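Local coordinates for protein cyclic GMP-AMP synthase-like receptor (Tribolium castaneum, PDB 7LT2) that senses double-stranded RNA in innate immunity and catalyses the formation of 2',3'-cGAMP from ATP and GTP, at residues A277-K282 and I321-C326; K282-H287 and R310-F315; A317-P322 and I338-I343. One frame throughout, in Å; residues are numbered along the deposited sequence.

Contact 1: residues A277-K282 and I321-C326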
loop_
_atom_site.group_PDB
_atom_site.type_symbol
_atom_site.label_atom_id
_atom_site.label_comp_id
_atom_site.label_asym_id
_atom_site.label_seq_id
_atom_site.Cartn_x
_atom_site.Cartn_y
_atom_site.Cartn_z
ATOM N N ALA A 277 8.180 -5.726 -9.477
ATOM C CA ALA A 277 7.306 -5.450 -8.347
ATOM C C ALA A 277 5.979 -4.850 -8.811
ATOM O O ALA A 277 5.910 -4.131 -9.813
ATOM C CB ALA A 277 7.991 -4.498 -7.365
ATOM N N SER A 278 4.918 -5.147 -8.056
ATOM C CA SER A 278 3.586 -4.669 -8.420
ATOM C C SER A 278 3.531 -3.147 -8.507
ATOM O O SER A 278 2.837 -2.600 -9.371
ATOM C CB SER A 278 2.552 -5.188 -7.422
ATOM O OG SER A 278 2.443 -6.599 -7.497
ATOM N N TYR A 279 4.254 -2.441 -7.633
ATOM C CA TYR A 279 4.191 -0.981 -7.679
ATOM C C TYR A 279 4.776 -0.436 -8.973
ATOM O O TYR A 279 4.413 0.668 -9.396
ATOM C CB TYR A 279 4.908 -0.360 -6.477
ATOM C CG TYR A 279 4.725 1.147 -6.385
ATOM C CD1 TYR A 279 3.481 1.703 -6.094
ATOM C CD2 TYR A 279 5.791 2.009 -6.601
ATOM C CE1 TYR A 279 3.311 3.084 -6.010
ATOM C CE2 TYR A 279 5.631 3.385 -6.515
ATOM C CZ TYR A 279 4.391 3.917 -6.228
ATOM O OH TYR A 279 4.251 5.287 -6.146
ATOM N N TYR A 280 5.680 -1.184 -9.611
ATOM C CA TYR A 280 6.220 -0.733 -10.888
ATOM C C TYR A 280 5.146 -0.762 -11.967
ATOM O O TYR A 280 5.112 0.110 -12.843
ATOM C CB TYR A 280 7.422 -1.592 -11.305
ATOM C CG TYR A 280 8.511 -1.726 -10.255
ATOM C CD1 TYR A 280 8.580 -0.860 -9.170
ATOM C CD2 TYR A 280 9.471 -2.720 -10.359
ATOM C CE1 TYR A 280 9.571 -0.990 -8.211
ATOM C CE2 TYR A 280 10.470 -2.854 -9.411
ATOM C CZ TYR A 280 10.512 -1.987 -8.339
ATOM O OH TYR A 280 11.499 -2.117 -7.387
ATOM N N ILE A 281 4.262 -1.763 -11.919
ATOM C CA ILE A 281 3.135 -1.803 -12.848
ATOM C C ILE A 281 2.148 -0.688 -12.532
ATOM O O ILE A 281 1.661 0.004 -13.436
ATOM C CB ILE A 281 2.462 -3.186 -12.808
ATOM C CG1 ILE A 281 3.416 -4.251 -13.351
ATOM C CG2 ILE A 281 1.171 -3.183 -13.618
ATOM C CD1 ILE A 281 2.962 -5.669 -13.077
ATOM N N LYS A 282 1.836 -0.493 -11.246
ATOM C CA LYS A 282 0.986 0.629 -10.850
ATOM C C LYS A 282 1.558 1.946 -11.358
ATOM O O LYS A 282 0.822 2.793 -11.880
ATOM C CB LYS A 282 0.840 0.663 -9.326
ATOM C CG LYS A 282 -0.228 1.631 -8.816
ATOM C CD LYS A 282 -0.154 1.787 -7.301
ATOM C CE LYS A 282 -1.263 2.695 -6.777
ATOM N NZ LYS A 282 -1.075 3.006 -5.330
ATOM N N ILE A 321 11.443 2.934 -15.478
ATOM C CA ILE A 321 10.114 3.291 -14.993
ATOM C C ILE A 321 10.311 4.409 -13.978
ATOM O O ILE A 321 10.582 4.134 -12.798
ATOM C CB ILE A 321 9.379 2.093 -14.374
ATOM C CG1 ILE A 321 9.239 0.968 -15.400
ATOM C CG2 ILE A 321 8.005 2.523 -13.859
ATOM C CD1 ILE A 321 8.529 -0.272 -14.859
ATOM N N PRO A 322 10.229 5.670 -14.393
ATOM C CA PRO A 322 10.430 6.768 -13.441
ATOM C C PRO A 322 9.380 6.730 -12.343
ATOM O O PRO A 322 8.191 6.525 -12.603
ATOM C CB PRO A 322 10.296 8.025 -14.309
ATOM C CG PRO A 322 10.564 7.561 -15.704
ATOM C CD PRO A 322 10.034 6.156 -15.769
ATOM N N TYR A 323 9.840 6.885 -11.104
ATOM C CA TYR A 323 8.942 7.170 -9.996
ATOM C C TYR A 323 8.026 8.319 -10.396
ATOM O O TYR A 323 8.487 9.356 -10.877
ATOM C CB TYR A 323 9.775 7.511 -8.755
ATOM C CG TYR A 323 9.018 7.786 -7.473
ATOM C CD1 TYR A 323 7.912 7.030 -7.102
ATOM C CD2 TYR A 323 9.444 8.789 -6.610
ATOM C CE1 TYR A 323 7.240 7.286 -5.917
ATOM C CE2 TYR A 323 8.781 9.050 -5.431
ATOM C CZ TYR A 323 7.683 8.299 -5.086
ATOM O OH TYR A 323 7.031 8.572 -3.900
ATOM N N TYR A 324 6.717 8.109 -10.253
ATOM C CA TYR A 324 5.758 9.065 -10.800
ATOM C C TYR A 324 5.882 10.434 -10.142
ATOM O O TYR A 324 5.635 11.459 -10.789
ATOM C CB TYR A 324 4.338 8.522 -10.640
ATOM C CG TYR A 324 3.259 9.451 -11.143
ATOM C CD1 TYR A 324 3.053 9.636 -12.506
ATOM C CD2 TYR A 324 2.441 10.140 -10.255
ATOM C CE1 TYR A 324 2.061 10.485 -12.971
ATOM C CE2 TYR A 324 1.446 10.982 -10.712
ATOM C CZ TYR A 324 1.266 11.156 -12.070
ATOM O OH TYR A 324 0.281 12.000 -12.526
ATOM N N TRP A 325 6.273 10.469 -8.871
ATOM C CA TRP A 325 6.317 11.707 -8.107
ATOM C C TRP A 325 7.692 12.357 -8.082
ATOM O O TRP A 325 7.794 13.535 -7.727
ATOM C CB TRP A 325 5.841 11.441 -6.674
ATOM C CG TRP A 325 4.469 10.856 -6.652
ATOM C CD1 TRP A 325 4.138 9.543 -6.505
ATOM C CD2 TRP A 325 3.236 11.566 -6.821
ATOM N NE1 TRP A 325 2.771 9.391 -6.559
ATOM C CE2 TRP A 325 2.195 10.620 -6.751
ATOM C CE3 TRP A 325 2.913 12.914 -7.010
ATOM C CZ2 TRP A 325 0.848 10.977 -6.868
ATOM C CZ3 TRP A 325 1.581 13.268 -7.125
ATOM C CH2 TRP A 325 0.563 12.301 -7.058
ATOM N N CYS A 326 8.744 11.629 -8.448
ATOM C CA CYS A 326 10.102 12.179 -8.454
ATOM C C CYS A 326 10.867 11.428 -9.545
ATOM O O CYS A 326 11.397 10.341 -9.311
ATOM C CB CYS A 326 10.757 12.033 -7.090
ATOM S SG CYS A 326 12.325 12.905 -6.890
HETATM O O HOH W 1 5.396 5.835 -8.852
#
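With CG of Y279 anti to the backbone N (chi1 -173°), the phenol leaves the first turn of the helix and reaches across to Y323, whose own CG is likewise anti to its N (chi1 -178°). The two side chains cross obliquely. OH of Y279 arrives at the edge of the Y323 ring, near its plane, 3.6 Å from CE1 of Y323, and lies beside the rim of W325 as well, 4.3 Å from its CD1. Tyrosine suits this place because its ring spans the gap while its hydroxyl serves the polar groups beyond. That hydroxyl hydrogen-bonds to E248, which also accepts a bond from NE1 of W325, so one carboxylate oxygen draws both aromatic residues together. A water adds a bridge: it donates to OH of Y279 at 3.0 Å and accepts from the backbone N of Y324, also at 3.0 Å. At the other end an aliphatic side chain packs on the helix surface. CB of Y280 meets CD1 of I321 at 3.9 Å, and CG2 of I321 lies 3.9 Å from O of Y280; beta-branched isoleucine offers two arms, one for each spot. The Y280 ring turns elsewhere, and one of its faces is met over the centre by CB of A277, the N-cap residue, 3.5 Å from the ring plane. S278 to K282, like E248, probably belong to the ATP site, so the contact lies at that site. In the fold it joins the beginning of helix 278-291 to the loop between helices 301-318 and 337-354; helix 258-272 packs on I281 from another side, while F315 of helix 301-318 touches I321.

Contact 2: residues K282-H287 and R310-F315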
loop_
_atom_site.group_PDB
_atom_site.type_symbol
_atom_site.label_atom_id
_atom_site.label_comp_id
_atom_site.label_asym_id
_atom_site.label_seq_id
_atom_site.Cartn_x
_atom_site.Cartn_y
_atom_site.Cartn_z
ATOM N N LYS A 282 1.836 -0.493 -11.246
ATOM C CA LYS A 282 0.986 0.629 -10.850
ATOM C C LYS A 282 1.558 1.946 -11.358
ATOM O O LYS A 282 0.822 2.793 -11.880
ATOM C CB LYS A 282 0.840 0.663 -9.326
ATOM C CG LYS A 282 -0.228 1.631 -8.816
ATOM C CD LYS A 282 -0.154 1.787 -7.301
ATOM C CE LYS A 282 -1.263 2.695 -6.777
ATOM N NZ LYS A 282 -1.075 3.006 -5.330
ATOM N N THR A 283 2.880 2.116 -11.242
ATOM C CA THR A 283 3.530 3.345 -11.688
ATOM C C THR A 283 3.379 3.540 -13.190
ATOM O O THR A 283 3.132 4.660 -13.656
ATOM C CB THR A 283 5.009 3.328 -11.295
ATOM O OG1 THR A 283 5.127 3.309 -9.864
ATOM C CG2 THR A 283 5.724 4.558 -11.840
ATOM N N VAL A 284 3.540 2.468 -13.970
ATOM C CA VAL A 284 3.328 2.569 -15.411
ATOM C C VAL A 284 1.924 3.087 -15.707
ATOM O O VAL A 284 1.734 3.955 -16.567
ATOM C CB VAL A 284 3.594 1.211 -16.089
ATOM C CG1 VAL A 284 3.037 1.190 -17.501
ATOM C CG2 VAL A 284 5.090 0.921 -16.108
ATOM N N PHE A 285 0.921 2.600 -14.972
ATOM C CA PHE A 285 -0.444 3.061 -15.217
ATOM C C PHE A 285 -0.647 4.516 -14.802
ATOM O O PHE A 285 -1.420 5.230 -15.448
ATOM C CB PHE A 285 -1.456 2.146 -14.520
ATOM C CG PHE A 285 -1.879 0.979 -15.365
ATOM C CD1 PHE A 285 -1.067 -0.142 -15.469
ATOM C CD2 PHE A 285 -3.069 1.016 -16.084
ATOM C CE1 PHE A 285 -1.442 -1.216 -16.258
ATOM C CE2 PHE A 285 -3.453 -0.054 -16.876
ATOM C CZ PHE A 285 -2.638 -1.173 -16.964
ATOM N N LEU A 286 0.039 4.985 -13.751
ATOM C CA LEU A 286 -0.000 6.412 -13.436
ATOM C C LEU A 286 0.519 7.244 -14.604
ATOM O O LEU A 286 -0.069 8.274 -14.952
ATOM C CB LEU A 286 0.805 6.708 -12.168
ATOM C CG LEU A 286 0.303 6.123 -10.848
ATOM C CD1 LEU A 286 1.261 6.464 -9.722
ATOM C CD2 LEU A 286 -1.101 6.635 -10.525
ATOM N N HIS A 287 1.615 6.805 -15.230
ATOM C CA HIS A 287 2.115 7.498 -16.413
ATOM C C HIS A 287 1.121 7.424 -17.562
ATOM O O HIS A 287 0.919 8.411 -18.277
ATOM C CB HIS A 287 3.460 6.912 -16.837
ATOM C CG HIS A 287 4.570 7.223 -15.890
ATOM N ND1 HIS A 287 4.963 8.513 -15.607
ATOM C CD2 HIS A 287 5.368 6.415 -15.153
ATOM C CE1 HIS A 287 5.961 8.487 -14.742
ATOM N NE2 HIS A 287 6.227 7.226 -14.452
ATOM N N ARG A 310 1.135 -3.301 -24.247
ATOM C CA ARG A 310 2.172 -2.858 -25.173
ATOM C C ARG A 310 3.015 -1.736 -24.576
ATOM O O ARG A 310 4.246 -1.737 -24.708
ATOM C CB ARG A 310 1.534 -2.400 -26.485
ATOM C CG ARG A 310 0.911 -3.518 -27.308
ATOM C CD ARG A 310 0.331 -2.974 -28.604
ATOM N NE ARG A 310 -0.434 -3.981 -29.331
ATOM C CZ ARG A 310 0.091 -4.846 -30.187
ATOM N NH1 ARG A 310 1.388 -4.857 -30.453
ATOM N NH2 ARG A 310 -0.706 -5.722 -30.792
ATOM N N GLU A 311 2.364 -0.760 -23.924
ATOM C CA GLU A 311 3.089 0.376 -23.357
ATOM C C GLU A 311 3.915 -0.054 -22.145
ATOM O O GLU A 311 5.036 0.431 -21.948
ATOM C CB GLU A 311 2.110 1.509 -23.009
ATOM C CG GLU A 311 2.102 2.654 -24.021
ATOM C CD GLU A 311 3.419 3.392 -24.056
ATOM O OE1 GLU A 311 3.722 4.097 -23.068
ATOM O OE2 GLU A 311 4.145 3.261 -25.071
ATOM N N TYR A 312 3.379 -0.973 -21.334
ATOM C CA TYR A 312 4.144 -1.578 -20.247
ATOM C C TYR A 312 5.417 -2.241 -20.769
ATOM O O TYR A 312 6.496 -2.081 -20.184
ATOM C CB TYR A 312 3.246 -2.579 -19.511
ATOM C CG TYR A 312 3.919 -3.498 -18.518
ATOM C CD1 TYR A 312 4.569 -2.993 -17.404
ATOM C CD2 TYR A 312 3.851 -4.876 -18.672
ATOM C CE1 TYR A 312 5.168 -3.837 -16.486
ATOM C CE2 TYR A 312 4.438 -5.726 -17.760
ATOM C CZ TYR A 312 5.093 -5.203 -16.668
ATOM O OH TYR A 312 5.675 -6.058 -15.761
ATOM N N ASN A 313 5.314 -2.963 -21.887
ATOM C CA ASN A 313 6.500 -3.574 -22.477
ATOM C C ASN A 313 7.521 -2.529 -22.914
ATOM O O ASN A 313 8.731 -2.766 -22.810
ATOM C CB ASN A 313 6.105 -4.457 -23.659
ATOM C CG ASN A 313 7.188 -5.449 -24.025
ATOM O OD1 ASN A 313 8.031 -5.789 -23.198
ATOM N ND2 ASN A 313 7.172 -5.915 -25.266
ATOM N N GLU A 314 7.064 -1.368 -23.396
ATOM C CA GLU A 314 8.003 -0.332 -23.825
ATOM C C GLU A 314 8.788 0.238 -22.648
ATOM O O GLU A 314 9.973 0.563 -22.790
ATOM C CB GLU A 314 7.264 0.785 -24.564
ATOM C CG GLU A 314 6.594 0.342 -25.852
ATOM C CD GLU A 314 7.585 -0.103 -26.911
ATOM O OE1 GLU A 314 8.787 0.224 -26.787
ATOM O OE2 GLU A 314 7.162 -0.783 -27.871
ATOM N N PHE A 315 8.143 0.390 -21.489
ATOM C CA PHE A 315 8.868 0.792 -20.285
ATOM C C PHE A 315 9.944 -0.224 -19.931
ATOM O O PHE A 315 11.087 0.139 -19.633
ATOM C CB PHE A 315 7.901 0.959 -19.110
ATOM C CG PHE A 315 7.178 2.282 -19.088
ATOM C CD1 PHE A 315 7.761 3.399 -18.507
ATOM C CD2 PHE A 315 5.904 2.399 -19.617
ATOM C CE1 PHE A 315 7.092 4.614 -18.472
ATOM C CE2 PHE A 315 5.229 3.605 -19.582
ATOM C CZ PHE A 315 5.825 4.717 -19.009
#
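V284 and Y312 mark the closest backbone approach, CA to CA 6.4 Å, where the axes of the two short helical segments pass 10.3 Å apart at 111°. Such a steep crossing confines the contact to a few residues, and V284 stands at its middle. Both its methyl groups are used: CG1 touches CD2 of F315 at 3.8 Å, while CG2 lies over one face of that ring, 4.2 Å from the centroid and 24° off the normal, a CH-pi contact. CG2 also meets the edge of the Y312 ring, near its plane, at 4.2 Å from CD1. The methyls of this compact beta-branched valine thus form a short fork, both on F315, with CG2 also reaching Y312, without holding the helices farther apart. F315 has CG anti to its carbonyl carbon (chi1 -81°), which sends the ring along the partner helix to H287. There CZ of F315 reaches CB of H287 at 3.9 Å; the two rings are nearly parallel but slid apart, their centroids 5.7 Å from each other, and barely overlap. Histidine serves twice here, since beyond this apolar flank its NE2 hydrogen-bonds to O of P322. The OH of Y312 is likewise engaged, by H273. Helix 278-291 thus crosses helix 301-318 within the HhH/H2TH-like domain, with helix 258-272 against F285 and Y312 and helix 337-354 against Y312.

Contact 3: residues A317-P322 and I338-I343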
loop_
_atom_site.group_PDB
_atom_site.type_symbol
_atom_site.label_atom_id
_atom_site.label_comp_id
_atom_site.label_asym_id
_atom_site.label_seq_id
_atom_site.Cartn_x
_atom_site.Cartn_y
_atom_site.Cartn_z
ATOM N N ALA A 317 11.354 -2.532 -21.899
ATOM C CA ALA A 317 12.384 -2.522 -22.936
ATOM C C ALA A 317 13.305 -1.318 -22.792
ATOM O O ALA A 317 14.526 -1.438 -22.950
ATOM C CB ALA A 317 11.736 -2.535 -24.320
ATOM N N ASP A 318 12.737 -0.148 -22.495
ATOM C CA ASP A 318 13.535 1.048 -22.251
ATOM C C ASP A 318 14.320 0.963 -20.946
ATOM O O ASP A 318 15.208 1.795 -20.721
ATOM C CB ASP A 318 12.619 2.277 -22.245
ATOM C CG ASP A 318 13.387 3.586 -22.291
ATOM O OD1 ASP A 318 14.219 3.764 -23.208
ATOM O OD2 ASP A 318 13.142 4.447 -21.418
ATOM N N GLN A 319 14.014 -0.021 -20.097
ATOM C CA GLN A 319 14.704 -0.239 -18.826
ATOM C C GLN A 319 14.591 0.974 -17.903
ATOM O O GLN A 319 15.502 1.273 -17.131
ATOM C CB GLN A 319 16.168 -0.636 -19.058
ATOM C CG GLN A 319 16.287 -1.880 -19.932
ATOM C CD GLN A 319 17.707 -2.375 -20.106
ATOM O OE1 GLN A 319 18.652 -1.820 -19.544
ATOM N NE2 GLN A 319 17.863 -3.431 -20.898
ATOM N N SER A 320 13.456 1.668 -17.958
ATOM C CA SER A 320 13.239 2.828 -17.102
ATOM C C SER A 320 11.760 2.939 -16.769
ATOM O O SER A 320 10.923 3.009 -17.675
ATOM C CB SER A 320 13.733 4.109 -17.778
ATOM O OG SER A 320 13.373 5.250 -17.016
ATOM N N ILE A 321 11.443 2.934 -15.478
ATOM C CA ILE A 321 10.114 3.291 -14.993
ATOM C C ILE A 321 10.311 4.409 -13.978
ATOM O O ILE A 321 10.582 4.134 -12.798
ATOM C CB ILE A 321 9.379 2.093 -14.374
ATOM C CG1 ILE A 321 9.239 0.968 -15.400
ATOM C CG2 ILE A 321 8.005 2.523 -13.859
ATOM C CD1 ILE A 321 8.529 -0.272 -14.859
ATOM N N PRO A 322 10.229 5.670 -14.393
ATOM C CA PRO A 322 10.430 6.768 -13.441
ATOM C C PRO A 322 9.380 6.730 -12.343
ATOM O O PRO A 322 8.191 6.525 -12.603
ATOM C CB PRO A 322 10.296 8.025 -14.309
ATOM C CG PRO A 322 10.564 7.561 -15.704
ATOM C CD PRO A 322 10.034 6.156 -15.769
ATOM N N ILE A 338 20.163 -7.727 -18.594
ATOM C CA ILE A 338 19.824 -9.053 -19.105
ATOM C C ILE A 338 18.442 -9.477 -18.623
ATOM O O ILE A 338 17.628 -9.989 -19.402
ATOM C CB ILE A 338 20.906 -10.072 -18.697
ATOM C CG1 ILE A 338 22.194 -9.818 -19.481
ATOM C CG2 ILE A 338 20.422 -11.502 -18.915
ATOM C CD1 ILE A 338 23.375 -10.621 -18.982
ATOM N N THR A 339 18.155 -9.266 -17.336
ATOM C CA THR A 339 16.844 -9.599 -16.788
ATOM C C THR A 339 15.736 -8.832 -17.503
ATOM O O THR A 339 14.715 -9.408 -17.894
ATOM C CB THR A 339 16.819 -9.302 -15.287
ATOM O OG1 THR A 339 17.872 -10.027 -14.639
ATOM C CG2 THR A 339 15.476 -9.689 -14.676
ATOM N N LEU A 340 15.920 -7.524 -17.679
ATOM C CA LEU A 340 14.887 -6.716 -18.321
ATOM C C LEU A 340 14.745 -7.064 -19.799
ATOM O O LEU A 340 13.630 -7.057 -20.337
ATOM C CB LEU A 340 15.203 -5.235 -18.142
ATOM C CG LEU A 340 15.215 -4.767 -16.691
ATOM C CD1 LEU A 340 15.759 -3.347 -16.591
ATOM C CD2 LEU A 340 13.811 -4.849 -16.105
ATOM N N ASN A 341 15.861 -7.365 -20.473
ATOM C CA ASN A 341 15.795 -7.807 -21.863
ATOM C C ASN A 341 14.985 -9.093 -21.992
ATOM O O ASN A 341 14.122 -9.212 -22.869
ATOM C CB ASN A 341 17.202 -8.004 -22.430
ATOM C CG ASN A 341 17.905 -6.691 -22.743
ATOM O OD1 ASN A 341 17.278 -5.633 -22.804
ATOM N ND2 ASN A 341 19.217 -6.758 -22.953
ATOM N N ASN A 342 15.249 -10.072 -21.122
ATOM C CA ASN A 342 14.520 -11.335 -21.188
ATOM C C ASN A 342 13.035 -11.130 -20.918
ATOM O O ASN A 342 12.188 -11.733 -21.587
ATOM C CB ASN A 342 15.100 -12.338 -20.189
ATOM C CG ASN A 342 16.485 -12.826 -20.577
ATOM O OD1 ASN A 342 16.894 -12.742 -21.738
ATOM N ND2 ASN A 342 17.209 -13.355 -19.603
ATOM N N ILE A 343 12.699 -10.295 -19.934
ATOM C CA ILE A 343 11.291 -10.076 -19.618
ATOM C C ILE A 343 10.592 -9.367 -20.772
ATOM O O ILE A 343 9.480 -9.740 -21.162
ATOM C CB ILE A 343 11.151 -9.305 -18.292
ATOM C CG1 ILE A 343 11.655 -10.166 -17.131
ATOM C CG2 ILE A 343 9.696 -8.906 -18.050
ATOM C CD1 ILE A 343 11.749 -9.428 -15.817
HETATM O O HOH W 2 15.963 -3.647 -23.902
#
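Q319 and L340 form the apolar half of this contact: CD1 of L340 lies 3.7 Å from both CB and CG of Q319, so the leucine's branch rests against the aliphatic stem of the glutamine. Beyond CG the glutamine chain is extended, which carries its amide past the leucine to N341. There NE2 of Q319 donates to OD1 of N341 at 3.0 Å, a weak bond bent to 122° between amide planes 49° apart. A water lies within hydrogen-bonding distance of the same OD1 (2.6 Å) and of O of A317 (2.8 Å), linking the end of one helix to the flank of the other. What sets Q319 in place is its backbone: with positive phi (60°) it closes helix 301-318 in a Schellman motif, and its O accepts a bond from ND2 of N330. Outside the pair, P337, at the start of helix 337-354, also touches the Q319 side chain. Glutamine suits such a helix end, its methylenes lying on buried L340 and its amide turned to exposed N341. The bent, weak amide bond implies that the polar part adds little by itself and that packing on L340 is probably the main part.

In the fold
All three contacts fall in the HhH/H2TH-like domain, on one side of the chain's centre. Contact 1 is the most buried and contains residues that probably belong to the ATP site, and its polar groups are engaged by a carboxylate and a water; contact 2 is partly buried and apolar, made of valine and aromatic rings; contact 3 lies farthest out and mixes a leucine with a weak amide pair and a water. Helix 278-291 serves contacts 1 and 2, helix 301-318 serves contacts 2 and 3, and I321 and P322 belong to the segments of both contacts 1 and 3.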